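Capsule biosynthesis protein capD (Bacillus anthracis, PDB 3G9K) cleaves poly-gamma-D-glutamate capsule, forming amide bonds with meso-diaminopimelic acid in peptidoglycan and degrading capsule to a shorter, released form that mediates escape from host defences. Local coordinates at residues A[78-83]-A[218-223]; A[242-247]-A[277-282]; A[222-227]-A[298-303]. One frame throughout, in Å; residues are numbered along the deposited sequence.

Interaction 1: residues A[78-83]-A[218-223]; sequences KETFID and VEVRKP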
loop_
_atom_site.group_PDB
_atom_site.type_symbol
_atom_site.label_atom_id
_atom_site.label_comp_id
_atom_site.label_asym_id
_atom_site.label_seq_id
_atom_site.Cartn_x
_atom_site.Cartn_y
_atom_site.Cartn_z
ATOM N N LYS A 78 18.975 2.744 11.472
ATOM C CA LYS A 78 19.040 2.663 10.009
ATOM C C LYS A 78 17.695 3.061 9.378
ATOM O O LYS A 78 16.652 2.875 10.002
ATOM C CB LYS A 78 19.423 1.226 9.603
ATOM C CG LYS A 78 20.060 1.127 8.216
ATOM C CD LYS A 78 20.336 -0.316 7.772
ATOM C CE LYS A 78 21.581 -0.374 6.853
ATOM N NZ LYS A 78 21.743 -1.699 6.114
ATOM N N GLU A 79 17.750 3.623 8.164
ATOM C CA GLU A 79 16.574 3.864 7.318
ATOM C C GLU A 79 16.800 3.251 5.936
ATOM O O GLU A 79 17.788 3.555 5.272
ATOM C CB GLU A 79 16.313 5.366 7.125
ATOM C CG GLU A 79 16.243 6.174 8.400
ATOM C CD GLU A 79 17.614 6.633 8.905
ATOM O OE1 GLU A 79 18.489 6.960 8.067
ATOM O OE2 GLU A 79 17.789 6.664 10.146
ATOM N N THR A 80 15.865 2.434 5.476
ATOM C CA THR A 80 16.011 1.713 4.208
ATOM C C THR A 80 14.685 1.688 3.470
ATOM O O THR A 80 13.625 1.571 4.093
ATOM C CB THR A 80 16.395 0.229 4.419
ATOM O OG1 THR A 80 17.445 0.096 5.393
ATOM C CG2 THR A 80 16.853 -0.386 3.098
ATOM N N PHE A 81 14.755 1.776 2.157
ATOM C CA PHE A 81 13.597 1.554 1.309
ATOM C C PHE A 81 13.911 0.430 0.310
ATOM O O PHE A 81 14.877 0.518 -0.427
ATOM C CB PHE A 81 13.180 2.810 0.530
ATOM C CG PHE A 81 11.913 2.603 -0.237
ATOM C CD1 PHE A 81 10.692 2.711 0.400
ATOM C CD2 PHE A 81 11.938 2.211 -1.552
ATOM C CE1 PHE A 81 9.506 2.460 -0.284
ATOM C CE2 PHE A 81 10.747 1.962 -2.234
ATOM C CZ PHE A 81 9.539 2.107 -1.584
ATOM N N ILE A 82 13.140 -0.655 0.323
ATOM C CA ILE A 82 13.337 -1.691 -0.684
ATOM C C ILE A 82 12.239 -1.614 -1.780
ATOM O O ILE A 82 11.044 -1.716 -1.497
ATOM C CB ILE A 82 13.380 -3.086 -0.080
ATOM C CG1 ILE A 82 14.248 -3.106 1.176
ATOM C CG2 ILE A 82 13.842 -4.083 -1.148
ATOM C CD1 ILE A 82 15.597 -2.485 0.957
ATOM N N ASP A 83 12.683 -1.406 -3.011
ATOM C CA ASP A 83 11.841 -1.299 -4.181
ATOM C C ASP A 83 11.767 -2.661 -4.892
ATOM O O ASP A 83 12.724 -3.079 -5.556
ATOM C CB ASP A 83 12.425 -0.230 -5.124
ATOM C CG ASP A 83 11.565 -0.014 -6.385
ATOM O OD1 ASP A 83 10.728 -0.882 -6.724
ATOM O OD2 ASP A 83 11.674 1.052 -7.022
ATOM N N VAL A 218 15.820 -6.574 -7.429
ATOM C CA VAL A 218 15.358 -5.573 -6.453
ATOM C C VAL A 218 16.264 -4.345 -6.463
ATOM O O VAL A 218 17.432 -4.460 -6.808
ATOM C CB VAL A 218 15.343 -6.159 -5.031
ATOM C CG1 VAL A 218 14.975 -5.120 -4.050
ATOM C CG2 VAL A 218 14.360 -7.300 -4.959
ATOM N N GLU A 219 15.717 -3.190 -6.119
ATOM C CA GLU A 219 16.540 -1.992 -5.871
ATOM C C GLU A 219 16.413 -1.549 -4.415
ATOM O O GLU A 219 15.294 -1.511 -3.864
ATOM C CB GLU A 219 16.144 -0.882 -6.827
ATOM C CG GLU A 219 16.312 -1.277 -8.310
ATOM C CD GLU A 219 17.792 -1.450 -8.739
ATOM O OE1 GLU A 219 18.672 -0.888 -8.064
ATOM O OE2 GLU A 219 18.079 -2.179 -9.727
ATOM N N VAL A 220 17.563 -1.273 -3.792
ATOM C CA VAL A 220 17.641 -0.705 -2.444
ATOM C C VAL A 220 17.866 0.781 -2.643
ATOM O O VAL A 220 18.688 1.175 -3.462
ATOM C CB VAL A 220 18.747 -1.365 -1.610
ATOM C CG1 VAL A 220 18.860 -0.741 -0.228
ATOM C CG2 VAL A 220 18.473 -2.853 -1.520
ATOM N N ARG A 221 17.045 1.599 -1.973
ATOM C CA ARG A 221 17.035 3.043 -2.189
ATOM C C ARG A 221 17.053 3.710 -0.827
ATOM O O ARG A 221 16.709 3.090 0.179
ATOM C CB ARG A 221 15.811 3.482 -2.986
ATOM C CG ARG A 221 15.594 2.761 -4.306
ATOM C CD ARG A 221 14.505 3.459 -5.132
ATOM N NE ARG A 221 14.045 2.670 -6.279
ATOM C CZ ARG A 221 14.678 2.555 -7.440
ATOM N NH1 ARG A 221 15.823 3.213 -7.664
ATOM N NH2 ARG A 221 14.166 1.784 -8.403
ATOM N N LYS A 222 17.534 4.948 -0.798
ATOM C CA LYS A 222 17.497 5.763 0.414
ATOM C C LYS A 222 16.092 6.354 0.579
ATOM O O LYS A 222 15.546 6.886 -0.360
ATOM C CB LYS A 222 18.517 6.910 0.335
ATOM C CG LYS A 222 19.789 6.659 1.148
ATOM C CD LYS A 222 19.492 6.536 2.672
ATOM C CE LYS A 222 20.041 5.204 3.233
ATOM N NZ LYS A 222 19.852 5.101 4.709
ATOM N N PRO A 223 15.499 6.239 1.756
ATOM C CA PRO A 223 14.220 6.969 1.893
ATOM C C PRO A 223 14.351 8.482 1.664
ATOM O O PRO A 223 15.401 9.055 1.944
ATOM C CB PRO A 223 13.811 6.665 3.322
ATOM C CG PRO A 223 14.492 5.347 3.641
ATOM C CD PRO A 223 15.828 5.472 2.971
HETATM O O HOH W 1 18.514 7.549 5.588
#
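Asp83 and Arg221 meet on the face of an antiparallel strand pair that also carries Phe81 and Glu219. With CG set anti to the backbone N (chi1 -178°), Asp83 offers a single oxygen to the side of the guanidinium: NE of Arg221 lies 3.0 Å from OD2 of Asp83, on its anti lone pair, and NH2 of Arg221 reaches the same OD2 at 2.9 Å from above the carboxylate plane. OD2 lies in the guanidinium plane, yet the two groups are turned 60° apart. Glu219 CB lies above one face of the guanidinium, toward its rim. In the backbone, Phe81 and Arg221 form a hydrogen-bonded pair, Arg221 N to Phe81 O at 2.9 Å; Asp83 and Glu219 form the next one. The ring of Phe81 stands edge-to-face with Phe240, while CB of Phe81 is 4.2 Å from CG of Pro223. On the other face, CG2 of Ile82 presses against CG1 of Val218 at 3.3 Å, a close approach. Past the regular pairing, Lys222 curls back and gives NZ to Glu79 O at 2.6 Å, and a water joins NZ to Glu79 OE1. Asp83 OD1 accepts from Arg85 N and salt-bridges Arg55 of the other CapD chain. In this gamma-glutamyltransferase-family (Ntn clan) sheet the carboxylate thus ties two neighbouring strands, inner ones within this chain, to the partner chain, and two arginines probably keep it ionised.

Interaction 2: residues A[242-247]-A[277-282]; sequences GVTLLQ and IAYQDR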
loop_
_atom_site.group_PDB
_atom_site.type_symbol
_atom_site.label_atom_id
_atom_site.label_comp_id
_atom_site.label_asym_id
_atom_site.label_seq_id
_atom_site.Cartn_x
_atom_site.Cartn_y
_atom_site.Cartn_z
ATOM N N GLY A 242 6.509 9.582 -2.520
ATOM C CA GLY A 242 6.701 10.216 -1.227
ATOM C C GLY A 242 7.064 11.691 -1.329
ATOM O O GLY A 242 6.643 12.470 -0.491
ATOM N N VAL A 243 7.838 12.074 -2.341
ATOM C CA VAL A 243 8.125 13.518 -2.556
ATOM C C VAL A 243 6.825 14.348 -2.694
ATOM O O VAL A 243 6.653 15.380 -2.045
ATOM C CB VAL A 243 9.037 13.770 -3.776
ATOM C CG1 VAL A 243 9.069 15.276 -4.103
ATOM C CG2 VAL A 243 10.460 13.214 -3.538
ATOM N N THR A 244 5.900 13.869 -3.509
ATOM C CA THR A 244 4.629 14.550 -3.730
ATOM C C THR A 244 3.833 14.667 -2.439
ATOM O O THR A 244 3.274 15.700 -2.158
ATOM C CB THR A 244 3.806 13.828 -4.801
ATOM O OG1 THR A 244 4.566 13.750 -6.009
ATOM C CG2 THR A 244 2.491 14.554 -5.087
ATOM N N LEU A 245 3.782 13.595 -1.656
ATOM C CA LEU A 245 3.029 13.609 -0.401
ATOM C C LEU A 245 3.613 14.613 0.574
ATOM O O LEU A 245 2.879 15.413 1.158
ATOM C CB LEU A 245 3.030 12.208 0.228
ATOM C CG LEU A 245 2.577 12.096 1.679
ATOM C CD1 LEU A 245 1.206 12.738 1.935
ATOM C CD2 LEU A 245 2.590 10.599 2.057
ATOM N N LEU A 246 4.938 14.610 0.715
ATOM C CA LEU A 246 5.607 15.516 1.653
ATOM C C LEU A 246 5.547 17.013 1.243
ATOM O O LEU A 246 5.398 17.890 2.084
ATOM C CB LEU A 246 7.077 15.109 1.807
ATOM C CG LEU A 246 7.694 15.120 3.202
ATOM C CD1 LEU A 246 9.219 15.044 3.117
ATOM C CD2 LEU A 246 7.205 16.216 4.106
ATOM N N GLN A 247 5.721 17.283 -0.040
ATOM C CA GLN A 247 5.429 18.600 -0.591
ATOM C C GLN A 247 4.023 19.109 -0.226
ATOM O O GLN A 247 3.865 20.259 0.224
ATOM C CB GLN A 247 5.560 18.572 -2.118
ATOM C CG GLN A 247 6.979 18.444 -2.612
ATOM C CD GLN A 247 7.066 18.277 -4.121
ATOM O OE1 GLN A 247 6.079 17.927 -4.783
ATOM N NE2 GLN A 247 8.264 18.550 -4.685
ATOM N N ILE A 277 -0.613 21.861 -7.638
ATOM C CA ILE A 277 0.766 22.357 -7.605
ATOM C C ILE A 277 1.745 21.185 -7.528
ATOM O O ILE A 277 2.618 21.036 -8.365
ATOM C CB ILE A 277 1.042 23.294 -6.416
ATOM C CG1 ILE A 277 0.310 24.629 -6.602
ATOM C CG2 ILE A 277 2.532 23.573 -6.312
ATOM C CD1 ILE A 277 0.331 25.537 -5.365
ATOM N N ALA A 278 1.570 20.337 -6.522
ATOM C CA ALA A 278 2.477 19.215 -6.323
ATOM C C ALA A 278 2.432 18.215 -7.483
ATOM O O ALA A 278 3.480 17.740 -7.921
ATOM C CB ALA A 278 2.177 18.527 -5.006
ATOM N N TYR A 279 1.236 17.889 -7.975
ATOM C CA TYR A 279 1.115 16.946 -9.095
ATOM C C TYR A 279 1.797 17.504 -10.337
ATOM O O TYR A 279 2.444 16.765 -11.084
ATOM C CB TYR A 279 -0.337 16.622 -9.421
ATOM C CG TYR A 279 -0.979 15.573 -8.512
ATOM C CD1 TYR A 279 -1.660 14.482 -9.055
ATOM C CD2 TYR A 279 -0.905 15.675 -7.119
ATOM C CE1 TYR A 279 -2.258 13.532 -8.240
ATOM C CE2 TYR A 279 -1.502 14.720 -6.290
ATOM C CZ TYR A 279 -2.184 13.664 -6.853
ATOM O OH TYR A 279 -2.778 12.714 -6.044
ATOM N N GLN A 280 1.657 18.811 -10.549
ATOM C CA GLN A 280 2.367 19.479 -11.643
ATOM C C GLN A 280 3.880 19.275 -11.542
ATOM O O GLN A 280 4.527 18.802 -12.487
ATOM C CB GLN A 280 2.050 20.974 -11.640
ATOM C CG GLN A 280 0.684 21.306 -12.207
ATOM C CD GLN A 280 0.425 22.801 -12.260
ATOM O OE1 GLN A 280 1.288 23.618 -11.879
ATOM N NE2 GLN A 280 -0.763 23.173 -12.729
ATOM N N ASP A 281 4.427 19.639 -10.387
ATOM C CA ASP A 281 5.849 19.483 -10.080
ATOM C C ASP A 281 6.372 18.060 -10.351
ATOM O O ASP A 281 7.503 17.884 -10.808
ATOM C CB ASP A 281 6.085 19.844 -8.605
ATOM C CG ASP A 281 7.465 20.402 -8.353
ATOM O OD1 ASP A 281 7.625 21.634 -8.435
ATOM O OD2 ASP A 281 8.386 19.620 -8.055
ATOM N N ARG A 282 5.557 17.049 -10.044
ATOM C CA ARG A 282 5.899 15.654 -10.330
ATOM C C ARG A 282 5.921 15.418 -11.827
ATOM O O ARG A 282 6.765 14.688 -12.335
ATOM C CB ARG A 282 4.869 14.721 -9.689
ATOM C CG ARG A 282 5.162 13.230 -9.785
ATOM C CD ARG A 282 4.035 12.492 -9.072
ATOM N NE ARG A 282 4.117 11.035 -9.139
ATOM C CZ ARG A 282 3.550 10.278 -10.076
ATOM N NH1 ARG A 282 3.670 8.960 -9.999
ATOM N NH2 ARG A 282 2.869 10.816 -11.085
HETATM O O HOH W 2 5.691 16.087 -6.667
#
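Thr244 lays its methyl against two residues of the facing helix: CG2 is 4.0 Å from Ala278 CB and 4.1 Å from CD2 of Tyr279, whose ring it meets obliquely. Chi1 of -57° sets OG1 beside the backbone N and CG2 anti to it; OG1 of Thr244 then comes within 3.4 Å of CD of Arg282, across the extended arginine chain at about a right angle. Thr244 OG1 donates to a water at 2.7 Å, and this water donates to Gln247 OE1 and to Ala278 O, linking both helices through its three bonds. Gln247 crosses Asp281, amide and carboxylate planes 88° apart. Stronger partners lie elsewhere: Gln247 NE2 donates to Met299 O, and Asp281 OD2 bonds with Tyr304 OH. The small Ala278 probably helps the antiparallel segments (150°) approach: its CA is 5.8 Å from Thr244 CA, and the axes come within 9.3 Å. Arg282 NE bonds to Ser241 OG just before helix 242-254, while Phe59 of the other CapD chain stacks on Tyr279 and makes a cation-pi contact with Arg282. Helices 242-254 and 264-284 thus pack together, with helices 296-299 and 302-306 on the Gln247 and Asp281 side and the other chain on Tyr279 and Arg282.

Interaction 3: residues A[222-227]-A[298-303]; sequences KPVKGN and KMVSDK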
loop_
_atom_site.group_PDB
_atom_site.type_symbol
_atom_site.label_atom_id
_atom_site.label_comp_id
_atom_site.label_asym_id
_atom_site.label_seq_id
_atom_site.Cartn_x
_atom_site.Cartn_y
_atom_site.Cartn_z
ATOM N N LYS A 222 17.534 4.948 -0.798
ATOM C CA LYS A 222 17.497 5.763 0.414
ATOM C C LYS A 222 16.092 6.354 0.579
ATOM O O LYS A 222 15.546 6.886 -0.360
ATOM C CB LYS A 222 18.517 6.910 0.335
ATOM C CG LYS A 222 19.789 6.659 1.148
ATOM C CD LYS A 222 19.492 6.536 2.672
ATOM C CE LYS A 222 20.041 5.204 3.233
ATOM N NZ LYS A 222 19.852 5.101 4.709
ATOM N N PRO A 223 15.499 6.239 1.756
ATOM C CA PRO A 223 14.220 6.969 1.893
ATOM C C PRO A 223 14.351 8.482 1.664
ATOM O O PRO A 223 15.401 9.055 1.944
ATOM C CB PRO A 223 13.811 6.665 3.322
ATOM C CG PRO A 223 14.492 5.347 3.641
ATOM C CD PRO A 223 15.828 5.472 2.971
ATOM N N VAL A 224 13.306 9.107 1.128
ATOM C CA VAL A 224 13.209 10.573 1.096
ATOM C C VAL A 224 13.074 10.992 2.557
ATOM O O VAL A 224 12.316 10.383 3.320
ATOM C CB VAL A 224 11.978 11.104 0.317
ATOM C CG1 VAL A 224 12.053 12.646 0.167
ATOM C CG2 VAL A 224 11.854 10.484 -1.038
ATOM N N LYS A 225 13.816 12.027 2.949
ATOM C CA LYS A 225 13.785 12.543 4.322
ATOM C C LYS A 225 13.589 14.056 4.307
ATOM O O LYS A 225 14.309 14.787 3.627
ATOM C CB LYS A 225 15.032 12.147 5.132
ATOM C CG LYS A 225 14.930 12.440 6.658
ATOM C CD LYS A 225 15.361 13.861 7.046
ATOM C CE LYS A 225 15.080 14.130 8.528
ATOM N NZ LYS A 225 15.088 15.588 8.898
ATOM N N GLY A 226 12.565 14.493 5.037
ATOM C CA GLY A 226 12.228 15.887 5.202
ATOM C C GLY A 226 11.738 16.096 6.624
ATOM O O GLY A 226 11.975 15.279 7.524
ATOM N N ASN A 227 11.108 17.238 6.831
ATOM C CA ASN A 227 10.513 17.600 8.100
ATOM C C ASN A 227 9.115 18.161 7.840
ATOM O O ASN A 227 8.854 18.785 6.789
ATOM C CB ASN A 227 11.398 18.619 8.820
ATOM C CG ASN A 227 11.489 19.940 8.086
ATOM O OD1 ASN A 227 10.531 20.696 8.035
ATOM N ND2 ASN A 227 12.647 20.223 7.527
ATOM N N LYS A 298 16.120 17.421 -1.662
ATOM C CA LYS A 298 16.099 18.811 -2.048
ATOM C C LYS A 298 14.710 19.184 -2.586
ATOM O O LYS A 298 14.268 20.317 -2.438
ATOM C CB LYS A 298 17.223 19.089 -3.056
ATOM C CG LYS A 298 18.625 18.779 -2.479
ATOM C CD LYS A 298 19.779 18.965 -3.495
ATOM C CE LYS A 298 21.122 18.452 -2.923
ATOM N NZ LYS A 298 22.190 19.518 -2.862
HETATM N N MSE A 299 14.013 18.235 -3.132
HETATM C CA MSE A 299 12.663 18.483 -3.642
HETATM C C MSE A 299 11.599 18.613 -2.533
HETATM O O MSE A 299 10.467 19.017 -2.799
HETATM C CB MSE A 299 12.260 17.390 -4.628
HETATM C CG MSE A 299 13.047 17.387 -5.924
HETATM SE SE MSE A 299 12.324 16.058 -7.152
HETATM C CE MSE A 299 10.796 17.053 -7.819
ATOM N N VAL A 300 11.924 18.255 -1.302
ATOM C CA VAL A 300 11.001 18.362 -0.143
ATOM C C VAL A 300 11.514 19.361 0.921
ATOM O O VAL A 300 10.976 19.452 2.047
ATOM C CB VAL A 300 10.785 16.968 0.490
ATOM C CG1 VAL A 300 10.140 16.026 -0.521
ATOM C CG2 VAL A 300 12.113 16.403 0.965
ATOM N N SER A 301 12.567 20.102 0.560
ATOM C CA SER A 301 13.186 21.089 1.440
ATOM C C SER A 301 12.310 22.332 1.574
ATOM O O SER A 301 11.589 22.696 0.643
ATOM C CB SER A 301 14.566 21.504 0.875
ATOM O OG SER A 301 14.418 22.227 -0.343
ATOM N N ASP A 302 12.396 23.001 2.722
ATOM C CA ASP A 302 11.662 24.261 2.924
ATOM C C ASP A 302 11.863 25.243 1.766
ATOM O O ASP A 302 10.918 25.918 1.343
ATOM C CB ASP A 302 12.062 24.942 4.237
ATOM C CG ASP A 302 11.555 24.210 5.463
ATOM O OD1 ASP A 302 10.454 23.625 5.395
ATOM O OD2 ASP A 302 12.252 24.232 6.508
ATOM N N LYS A 303 13.084 25.302 1.240
ATOM C CA LYS A 303 13.402 26.258 0.174
ATOM C C LYS A 303 12.789 25.857 -1.164
ATOM O O LYS A 303 12.349 26.711 -1.935
ATOM C CB LYS A 303 14.921 26.459 0.045
ATOM C CG LYS A 303 15.489 27.566 0.984
ATOM C CD LYS A 303 16.670 28.295 0.334
ATOM C CE LYS A 303 17.415 29.231 1.300
ATOM N NZ LYS A 303 18.348 30.161 0.573
HETATM O O HOH W 3 11.411 19.102 4.594
HETATM O O HOH W 4 13.993 21.915 4.857
HETATM O O HOH W 5 14.143 22.489 7.304
#
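Val224 and Val300 supply the apolar part of this contact, their side chains crossing at a slant. CG1 of Val224, anti to its own backbone N (chi1 -172°), lies 3.8 Å from CG2 of Val300 and almost as near to CG1. The same CG2 of Val300 also sits 3.8 Å from Lys225 O and faces CA of Gly226, where the lack of a side chain lets the valine branch come up against the strand backbone. Beyond the valines, three waters bridge the two segments. One water accepts from Asn227 N and donates to Val300 O at 2.6 Å, bridging strand 224-227 to the turn. Two more lie between Asn227 and the start of helix 302-306: one accepts from Asp302 N at 2.9 Å and, weakly, from Asn227 ND2, and the other donates to Asp302 OD2 while accepting a weak bond from ND2. The amide and carboxylate themselves stay apart, their planes 61° from each other.

In the next shell, Ser301 OG donates to Lys298 O at 2.8 Å and also caps Tyr304 N, so the N-cap serine holds the turn between the two short helices. Asn297 OD1 receives Lys225 N, and Val243 and Leu246 of helix 242-254 pack against Val300. Lys250 NZ forms a salt bridge with Asp302 OD1 and a hydrogen bond with Asn227 O. The contact thus passes from an apolar valine pair to a hydrated polar edge, where the lysine probably balances the carboxylate charge and ties strand to helix start.

Interactions 1 and 3 follow one another on strand 219-228, sharing Lys222 and Pro223 with their centres about 15 Å apart; the first pairs the strand with its neighbour in the antiparallel sheet, and the second carries it to the last modelled helices of this chain, one of the two pieces of the processed precursor. Interaction 2 touches interaction 3, centre to centre about 11 Å: Leu246 CD1 packs 3.8 Å from Gly226 CA, and Asp281 OD2 lies 3.5 Å from Met299 CE. Interactions 1 and 2, nearest atoms about 8 Å apart, both contact the other CapD chain; interaction 3 does not. In this family the nucleophile begins the other piece, so it probably lies outside these segments.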